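Local coordinates for protein aerobactin synthase IucA (Klebsiella pneumoniae subsp. pneumoniae, PDB 5JM8) that acts as an ATP-dependent NRPS-independent siderophore (NIS) synthetase, probably joining citrate to a hydroxylysine derivative on the way to aerobactin, at residues T118-H126 against Y169-F177; A394-Y405 against V494-D504. All coordinates share one frame; numbering follows the deposited sequence.

Interaction 1 (T118-H126 against Y169-F177)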
loop_
_atom_site.group_PDB
_atom_site.type_symbol
_atom_site.label_atom_id
_atom_site.label_comp_id
_atom_site.label_asym_id
_atom_site.label_seq_id
_atom_site.Cartn_x
_atom_site.Cartn_y
_atom_site.Cartn_z
ATOM N N THR A 118 22.599 8.475 25.786
ATOM C CA THR A 118 21.348 7.744 25.927
ATOM C C THR A 118 20.218 8.684 26.331
ATOM O O THR A 118 19.121 8.616 25.782
ATOM C CB THR A 118 21.464 6.620 26.972
ATOM O OG1 THR A 118 22.461 5.681 26.558
ATOM C CG2 THR A 118 20.133 5.895 27.143
ATOM N N GLN A 119 20.492 9.558 27.294
ATOM C CA GLN A 119 19.484 10.494 27.777
ATOM C C GLN A 119 19.047 11.419 26.650
ATOM O O GLN A 119 17.865 11.732 26.523
ATOM C CB GLN A 119 20.021 11.307 28.959
ATOM C CG GLN A 119 19.004 12.266 29.574
ATOM C CD GLN A 119 17.839 11.546 30.229
ATOM O OE1 GLN A 119 18.026 10.734 31.135
ATOM N NE2 GLN A 119 16.629 11.837 29.768
ATOM N N GLN A 120 20.006 11.847 25.834
ATOM C CA GLN A 120 19.711 12.683 24.676
ATOM C C GLN A 120 18.731 11.974 23.755
ATOM O O GLN A 120 17.703 12.534 23.376
ATOM C CB GLN A 120 20.991 13.027 23.907
ATOM C CG GLN A 120 21.917 14.004 24.614
ATOM C CD GLN A 120 23.210 14.239 23.850
ATOM O OE1 GLN A 120 23.604 13.429 23.009
ATOM N NE2 GLN A 120 23.874 15.352 24.140
ATOM N N ALA A 121 19.061 10.735 23.406
ATOM C CA ALA A 121 18.238 9.943 22.503
ATOM C C ALA A 121 16.831 9.765 23.058
ATOM O O ALA A 121 15.849 9.881 22.327
ATOM C CB ALA A 121 18.883 8.594 22.254
ATOM N N ILE A 122 16.741 9.490 24.356
ATOM C CA ILE A 122 15.453 9.297 25.014
ATOM C C ILE A 122 14.603 10.561 24.931
ATOM O O ILE A 122 13.385 10.488 24.762
ATOM C CB ILE A 122 15.637 8.885 26.495
ATOM C CG1 ILE A 122 16.207 7.465 26.569
ATOM C CG2 ILE A 122 14.307 8.959 27.252
ATOM C CD1 ILE A 122 16.670 7.037 27.947
ATOM N N ASP A 123 15.247 11.718 25.055
ATOM C CA ASP A 123 14.552 12.998 24.968
ATOM C C ASP A 123 14.227 13.366 23.523
ATOM O O ASP A 123 13.367 14.209 23.270
ATOM C CB ASP A 123 15.390 14.110 25.603
ATOM C CG ASP A 123 15.500 13.976 27.114
ATOM O OD1 ASP A 123 14.577 13.413 27.741
ATOM O OD2 ASP A 123 16.512 14.445 27.678
ATOM N N ALA A 124 14.922 12.736 22.581
ATOM C CA ALA A 124 14.722 13.012 21.161
ATOM C C ALA A 124 13.656 12.111 20.537
ATOM O O ALA A 124 13.030 12.482 19.544
ATOM C CB ALA A 124 16.037 12.853 20.412
ATOM N N ARG A 125 13.463 10.928 21.116
ATOM C CA ARG A 125 12.567 9.923 20.544
ATOM C C ARG A 125 11.215 9.878 21.253
ATOM O O ARG A 125 10.934 8.954 22.016
ATOM C CB ARG A 125 13.221 8.540 20.602
ATOM C CG ARG A 125 14.473 8.399 19.738
ATOM C CD ARG A 125 14.157 8.475 18.247
ATOM N NE ARG A 125 13.193 7.456 17.844
ATOM C CZ ARG A 125 13.509 6.203 17.527
ATOM N NH1 ARG A 125 14.772 5.795 17.560
ATOM N NH2 ARG A 125 12.557 5.354 17.176
ATOM N N HIS A 126 10.373 10.870 20.984
ATOM C CA HIS A 126 9.043 10.925 21.580
ATOM C C HIS A 126 8.095 9.963 20.881
ATOM O O HIS A 126 6.962 9.760 21.319
ATOM C CB HIS A 126 8.486 12.347 21.520
ATOM C CG HIS A 126 9.257 13.330 22.344
ATOM N ND1 HIS A 126 8.867 13.705 23.611
ATOM C CD2 HIS A 126 10.396 14.013 22.082
ATOM C CE1 HIS A 126 9.733 14.579 24.093
ATOM N NE2 HIS A 126 10.669 14.784 23.185
ATOM N N TYR A 169 24.359 8.922 11.888
ATOM C CA TYR A 169 24.991 7.658 11.514
ATOM C C TYR A 169 24.718 6.518 12.498
ATOM O O TYR A 169 25.023 5.358 12.209
ATOM C CB TYR A 169 26.497 7.885 11.356
ATOM C CG TYR A 169 26.818 8.898 10.274
ATOM C CD1 TYR A 169 26.208 8.823 9.028
ATOM C CD2 TYR A 169 27.704 9.940 10.504
ATOM C CE1 TYR A 169 26.482 9.742 8.038
ATOM C CE2 TYR A 169 27.986 10.870 9.515
ATOM C CZ TYR A 169 27.370 10.764 8.284
ATOM O OH TYR A 169 27.637 11.679 7.291
ATOM N N LEU A 170 24.135 6.845 13.646
ATOM C CA LEU A 170 23.666 5.835 14.588
ATOM C C LEU A 170 22.156 5.659 14.434
ATOM O O LEU A 170 21.487 6.528 13.880
ATOM C CB LEU A 170 24.011 6.229 16.024
ATOM C CG LEU A 170 25.489 6.472 16.333
ATOM C CD1 LEU A 170 25.624 6.956 17.755
ATOM C CD2 LEU A 170 26.325 5.223 16.111
ATOM N N PRO A 171 21.616 4.527 14.912
ATOM C CA PRO A 171 20.178 4.275 14.769
ATOM C C PRO A 171 19.311 4.999 15.789
ATOM O O PRO A 171 18.102 5.105 15.592
ATOM C CB PRO A 171 20.071 2.765 14.976
ATOM C CG PRO A 171 21.219 2.432 15.861
ATOM C CD PRO A 171 22.331 3.342 15.418
ATOM N N ASP A 172 19.928 5.481 16.861
ATOM C CA ASP A 172 19.196 5.956 18.031
ATOM C C ASP A 172 18.160 7.030 17.687
ATOM O O ASP A 172 17.035 6.992 18.185
ATOM C CB ASP A 172 20.179 6.493 19.078
ATOM C CG ASP A 172 21.227 5.466 19.480
ATOM O OD1 ASP A 172 21.916 4.933 18.586
ATOM O OD2 ASP A 172 21.362 5.190 20.690
ATOM N N PHE A 173 18.538 7.973 16.827
ATOM C CA PHE A 173 17.663 9.089 16.460
ATOM C C PHE A 173 16.829 8.747 15.229
ATOM O O PHE A 173 16.171 9.613 14.650
ATOM C CB PHE A 173 18.491 10.354 16.206
ATOM C CG PHE A 173 19.242 10.842 17.416
ATOM C CD1 PHE A 173 20.372 10.178 17.860
ATOM C CD2 PHE A 173 18.820 11.966 18.107
ATOM C CE1 PHE A 173 21.066 10.622 18.970
ATOM C CE2 PHE A 173 19.511 12.416 19.215
ATOM C CZ PHE A 173 20.634 11.742 19.649
ATOM N N ALA A 174 16.868 7.474 14.844
ATOM C CA ALA A 174 16.112 6.963 13.703
ATOM C C ALA A 174 16.358 7.762 12.424
ATOM O O ALA A 174 15.407 8.207 11.777
ATOM C CB ALA A 174 14.627 6.947 14.031
ATOM N N PRO A 175 17.633 7.941 12.046
ATOM C CA PRO A 175 17.931 8.719 10.846
ATOM C C PRO A 175 17.968 7.870 9.590
ATOM O O PRO A 175 17.850 6.647 9.655
ATOM C CB PRO A 175 19.315 9.278 11.145
ATOM C CG PRO A 175 19.969 8.167 11.895
ATOM C CD PRO A 175 18.874 7.508 12.716
ATOM N N HIS A 176 18.139 8.528 8.451
ATOM C CA HIS A 176 18.402 7.831 7.206
ATOM C C HIS A 176 19.186 8.745 6.277
ATOM O O HIS A 176 19.185 9.965 6.444
ATOM C CB HIS A 176 17.103 7.371 6.550
ATOM C CG HIS A 176 16.155 8.485 6.232
ATOM N ND1 HIS A 176 15.192 8.920 7.116
ATOM C CD2 HIS A 176 16.011 9.238 5.117
ATOM C CE1 HIS A 176 14.503 9.902 6.563
ATOM N NE2 HIS A 176 14.979 10.114 5.350
ATOM N N PHE A 177 19.873 8.149 5.311
ATOM C CA PHE A 177 20.692 8.917 4.384
ATOM C C PHE A 177 21.006 8.111 3.131
ATOM O O PHE A 177 21.081 6.884 3.186
ATOM C CB PHE A 177 21.991 9.354 5.064
ATOM C CG PHE A 177 22.760 8.221 5.682
ATOM C CD1 PHE A 177 23.546 7.393 4.899
ATOM C CD2 PHE A 177 22.701 7.988 7.046
ATOM C CE1 PHE A 177 24.253 6.352 5.461
ATOM C CE2 PHE A 177 23.408 6.948 7.615
ATOM C CZ PHE A 177 24.186 6.128 6.822
#
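A121, in the last turns of helix 101-124, lies beside D172 in the type I beta turn P171-A174, which follows helix 163-169; their CA atoms, 6.1 Å apart, are the nearest pair of CA atoms across the two segments. The helix gives up its helical backbone angles at R125, and it is here, at its C-terminal end, that the turn is gripped. The turn itself is closed by the backbone bond from A174 N to P171 O.

Close approach is possible because the helix presents alanines. The CB of A121 meets the CB of D172 at 4.0 Å, while the ring of F173 has A121 CA over one face. The CB of A124 touches the same ring at CE2, 3.7 Å away. F173 starts out away from the helix, but with CG beside its own backbone N (chi1 -63°) the ring swings back onto the two alanines.

R125 supplies the polar link. Its side chain, bent at chi2 and chi3, curls over the turn, so that CD comes to 4.0 Å from F173 CA and NH1 donates to D172 O at 2.6 Å. The N-H points well at the oxygen (159°), which lies in the guanidinium plane, although the donor sits above the carbonyl plane and not on a lone pair. The CB of A174 packs over the centre of one guanidinium face, 3.7 Å from its plane.

R125 also pairs with D127 through NE and bonds Q143 O through NH1, and H126 of the second subunit meets the F173 ring. One buried cation thus gathers backbone carbonyls from separate loops, with the D127 carboxylate probably offsetting its charge, and holds the turn through the single main-chain oxygen of D172.

Interaction 2 (A394-Y405 against V494-D504); sequences AQQAAHAWVDAY and VTAALGAAGLD
An antiparallel helix pair, the second helix ending in a Schellman motif at G502, brings the start of helix 394-420 against the end of helix 475-500. The short axes run at 175° and approach to 11.2 Å at their closest, a separation spanned by aliphatic and aromatic side chains. V494 CG1 reaches W401 CZ3 at 3.5 Å, and its other methyl, CG2, lies over one face of the Y405 ring, toward the rim. One turn on, V402 CG2 and L498 CD1 meet at 3.5 Å as the two side chains slide past each other in opposite directions.

Past the helix end, G502 takes a positive phi of 75°, a conformation easiest for a residue without a side chain, and the chain turns back. L503 then lies against the small residues A394 and A398: its CD2 touches A394 CB at 3.5 Å and its CB packs on A398 CB.

D504 ends the apolar row. Its OD2 accepts a nearly straight bond (174°) from H399 NE2 at 2.7 Å, in the imidazole plane but on the anti side of the carboxylate. The other oxygen, OD1, takes N508 ND2, so both oxygens have partners; the negative charge would probably favour a protonated imidazole.

The H399-D504 bond is a feature of this pair, whereas side-by-side antiparallel helices with apolar side chains between them are a common packing of helical domains, here within the region matching the FhuF-like family.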
loop_
_atom_site.group_PDB
_atom_site.type_symbol
_atom_site.label_atom_id
_atom_site.label_comp_id
_atom_site.label_asym_id
_atom_site.label_seq_id
_atom_site.Cartn_x
_atom_site.Cartn_y
_atom_site.Cartn_z
ATOM N N ALA A 394 -2.548 -13.348 29.679
ATOM C CA ALA A 394 -1.246 -12.789 29.371
ATOM C C ALA A 394 -0.150 -13.797 29.704
ATOM O O ALA A 394 0.876 -13.851 29.027
ATOM C CB ALA A 394 -1.037 -11.495 30.127
ATOM N N GLN A 395 -0.369 -14.600 30.742
ATOM C CA GLN A 395 0.595 -15.631 31.120
ATOM C C GLN A 395 0.590 -16.768 30.094
ATOM O O GLN A 395 1.643 -17.303 29.747
ATOM C CB GLN A 395 0.302 -16.177 32.528
ATOM C CG GLN A 395 1.181 -17.372 32.922
ATOM C CD GLN A 395 1.144 -17.692 34.410
ATOM O OE1 GLN A 395 1.448 -16.844 35.246
ATOM N NE2 GLN A 395 0.799 -18.933 34.740
ATOM N N GLN A 396 -0.597 -17.136 29.616
ATOM C CA GLN A 396 -0.724 -18.149 28.568
ATOM C C GLN A 396 -0.078 -17.669 27.277
ATOM O O GLN A 396 0.537 -18.449 26.549
ATOM C CB GLN A 396 -2.196 -18.488 28.315
ATOM C CG GLN A 396 -2.807 -19.433 29.337
ATOM C CD GLN A 396 -4.318 -19.530 29.220
ATOM O OE1 GLN A 396 -4.975 -18.610 28.733
ATOM N NE2 GLN A 396 -4.877 -20.651 29.668
ATOM N N ALA A 397 -0.228 -16.380 26.996
ATOM C CA ALA A 397 0.401 -15.779 25.831
ATOM C C ALA A 397 1.917 -15.789 26.005
ATOM O O ALA A 397 2.662 -16.020 25.052
ATOM C CB ALA A 397 -0.112 -14.363 25.621
ATOM N N ALA A 398 2.364 -15.558 27.232
ATOM C CA ALA A 398 3.787 -15.518 27.536
ATOM C C ALA A 398 4.414 -16.894 27.360
ATOM O O ALA A 398 5.491 -17.027 26.780
ATOM C CB ALA A 398 4.010 -15.012 28.945
ATOM N N HIS A 399 3.737 -17.914 27.872
ATOM C CA HIS A 399 4.192 -19.290 27.717
ATOM C C HIS A 399 4.221 -19.696 26.248
ATOM O O HIS A 399 5.194 -20.290 25.777
ATOM C CB HIS A 399 3.290 -20.239 28.500
ATOM C CG HIS A 399 3.395 -20.085 29.985
ATOM N ND1 HIS A 399 2.469 -20.621 30.855
ATOM C CD2 HIS A 399 4.319 -19.464 30.756
ATOM C CE1 HIS A 399 2.815 -20.333 32.096
ATOM N NE2 HIS A 399 3.934 -19.632 32.064
ATOM N N ALA A 400 3.149 -19.373 25.531
ATOM C CA ALA A 400 3.055 -19.666 24.107
ATOM C C ALA A 400 4.183 -19.002 23.323
ATOM O O ALA A 400 4.764 -19.609 22.425
ATOM C CB ALA A 400 1.710 -19.215 23.572
ATOM N N TRP A 401 4.486 -17.753 23.661
ATOM C CA TRP A 401 5.543 -17.017 22.979
ATOM C C TRP A 401 6.904 -17.652 23.267
ATOM O O TRP A 401 7.721 -17.824 22.361
ATOM C CB TRP A 401 5.533 -15.543 23.400
ATOM C CG TRP A 401 6.276 -14.639 22.454
ATOM C CD1 TRP A 401 5.733 -13.815 21.511
ATOM C CD2 TRP A 401 7.697 -14.474 22.359
ATOM N NE1 TRP A 401 6.728 -13.148 20.836
ATOM C CE2 TRP A 401 7.942 -13.535 21.339
ATOM C CE3 TRP A 401 8.784 -15.028 23.041
ATOM C CZ2 TRP A 401 9.230 -13.140 20.981
ATOM C CZ3 TRP A 401 10.061 -14.635 22.684
ATOM C CH2 TRP A 401 10.273 -13.701 21.665
ATOM N N VAL A 402 7.138 -18.011 24.527
ATOM C CA VAL A 402 8.402 -18.627 24.928
ATOM C C VAL A 402 8.583 -20.019 24.325
ATOM O O VAL A 402 9.686 -20.382 23.915
ATOM C CB VAL A 402 8.513 -18.734 26.465
ATOM C CG1 VAL A 402 9.705 -19.603 26.866
ATOM C CG2 VAL A 402 8.638 -17.350 27.082
ATOM N N ASP A 403 7.514 -20.806 24.294
ATOM C CA ASP A 403 7.579 -22.139 23.704
ATOM C C ASP A 403 7.893 -22.075 22.215
ATOM O O ASP A 403 8.710 -22.844 21.711
ATOM C CB ASP A 403 6.265 -22.886 23.923
ATOM C CG ASP A 403 5.987 -23.160 25.386
ATOM O OD1 ASP A 403 6.925 -23.049 26.205
ATOM O OD2 ASP A 403 4.830 -23.494 25.717
ATOM N N ALA A 404 7.237 -21.155 21.515
ATOM C CA ALA A 404 7.459 -20.979 20.085
ATOM C C ALA A 404 8.859 -20.450 19.805
ATOM O O ALA A 404 9.444 -20.744 18.764
ATOM C CB ALA A 404 6.420 -20.043 19.506
ATOM N N TYR A 405 9.388 -19.660 20.735
ATOM C CA TYR A 405 10.744 -19.137 20.618
ATOM C C TYR A 405 11.752 -20.279 20.646
ATOM O O TYR A 405 12.718 -20.289 19.885
ATOM C CB TYR A 405 11.032 -18.140 21.742
ATOM C CG TYR A 405 12.493 -17.759 21.880
ATOM C CD1 TYR A 405 13.036 -16.720 21.137
ATOM C CD2 TYR A 405 13.324 -18.434 22.763
ATOM C CE1 TYR A 405 14.369 -16.365 21.266
ATOM C CE2 TYR A 405 14.657 -18.090 22.898
ATOM C CZ TYR A 405 15.174 -17.054 22.147
ATOM O OH TYR A 405 16.501 -16.708 22.279
ATOM N N VAL A 494 14.678 -12.796 27.228
ATOM C CA VAL A 494 13.266 -13.016 26.947
ATOM C C VAL A 494 12.520 -13.334 28.241
ATOM O O VAL A 494 11.506 -12.711 28.550
ATOM C CB VAL A 494 13.068 -14.161 25.922
ATOM C CG1 VAL A 494 11.599 -14.523 25.777
ATOM C CG2 VAL A 494 13.657 -13.772 24.579
ATOM N N THR A 495 13.030 -14.301 28.997
ATOM C CA THR A 495 12.384 -14.719 30.236
ATOM C C THR A 495 12.413 -13.598 31.276
ATOM O O THR A 495 11.469 -13.435 32.050
ATOM C CB THR A 495 13.053 -15.980 30.825
ATOM O OG1 THR A 495 14.421 -15.702 31.143
ATOM C CG2 THR A 495 12.995 -17.131 29.833
ATOM N N ALA A 496 13.496 -12.825 31.282
ATOM C CA ALA A 496 13.656 -11.723 32.227
ATOM C C ALA A 496 12.684 -10.585 31.943
ATOM O O ALA A 496 12.103 -10.015 32.863
ATOM C CB ALA A 496 15.083 -11.205 32.192
ATOM N N ALA A 497 12.524 -10.252 30.666
ATOM C CA ALA A 497 11.583 -9.217 30.256
ATOM C C ALA A 497 10.170 -9.568 30.704
ATOM O O ALA A 497 9.441 -8.723 31.215
ATOM C CB ALA A 497 11.629 -9.030 28.753
ATOM N N LEU A 498 9.795 -10.825 30.509
ATOM C CA LEU A 498 8.468 -11.297 30.872
ATOM C C LEU A 498 8.324 -11.406 32.383
ATOM O O LEU A 498 7.245 -11.177 32.932
ATOM C CB LEU A 498 8.193 -12.646 30.209
ATOM C CG LEU A 498 8.213 -12.597 28.679
ATOM C CD1 LEU A 498 8.359 -13.987 28.095
ATOM C CD2 LEU A 498 6.959 -11.914 28.151
ATOM N N GLY A 499 9.415 -11.763 33.052
ATOM C CA GLY A 499 9.435 -11.809 34.500
ATOM C C GLY A 499 9.286 -10.429 35.105
ATOM O O GLY A 499 8.561 -10.244 36.083
ATOM N N ALA A 500 9.970 -9.456 34.513
ATOM C CA ALA A 500 9.943 -8.088 35.015
ATOM C C ALA A 500 8.554 -7.476 34.874
ATOM O O ALA A 500 8.170 -6.606 35.653
ATOM C CB ALA A 500 10.964 -7.247 34.285
ATOM N N ALA A 501 7.804 -7.944 33.881
ATOM C CA ALA A 501 6.450 -7.454 33.636
ATOM C C ALA A 501 5.425 -8.182 34.503
ATOM O O ALA A 501 4.247 -7.826 34.516
ATOM C CB ALA A 501 6.095 -7.606 32.165
ATOM N N GLY A 502 5.873 -9.206 35.217
ATOM C CA GLY A 502 5.006 -9.930 36.128
ATOM C C GLY A 502 4.032 -10.867 35.435
ATOM O O GLY A 502 2.960 -11.159 35.967
ATOM N N LEU A 503 4.401 -11.342 34.248
ATOM C CA LEU A 503 3.584 -12.305 33.517
ATOM C C LEU A 503 3.793 -13.714 34.068
ATOM O O LEU A 503 2.862 -14.518 34.117
ATOM C CB LEU A 503 3.913 -12.261 32.024
ATOM C CG LEU A 503 3.615 -10.929 31.325
ATOM C CD1 LEU A 503 4.071 -10.951 29.877
ATOM C CD2 LEU A 503 2.137 -10.597 31.408
ATOM N N ASP A 504 5.025 -13.999 34.480
ATOM C CA ASP A 504 5.362 -15.247 35.158
ATOM C C ASP A 504 6.803 -15.136 35.640
ATOM O O ASP A 504 7.586 -14.382 35.072
ATOM C CB ASP A 504 5.189 -16.457 34.232
ATOM C CG ASP A 504 5.190 -17.780 34.985
ATOM O OD1 ASP A 504 5.158 -17.769 36.235
ATOM O OD2 ASP A 504 5.210 -18.837 34.320
#

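In the fold
Interactions 1 and 2 follow one another along the chain and do not touch: their centres lie 29 Å apart and their nearest atoms about 17 Å. Each joins a different pair of elements, and neither touches the nucleotide, though interaction 1 lies nearer to it. In interaction 1 the side chain of P171 is about 8 Å from the bound ATP and about 12 Å from the magnesium ion, whereas in interaction 2 the side chain of V494 is about 11 Å from the ATP. Neither distance implies direct binding. Interaction 1 lies beside the second subunit; helix 394-405 also meets the third subunit, through Q396 and A400, which do not touch 494-504.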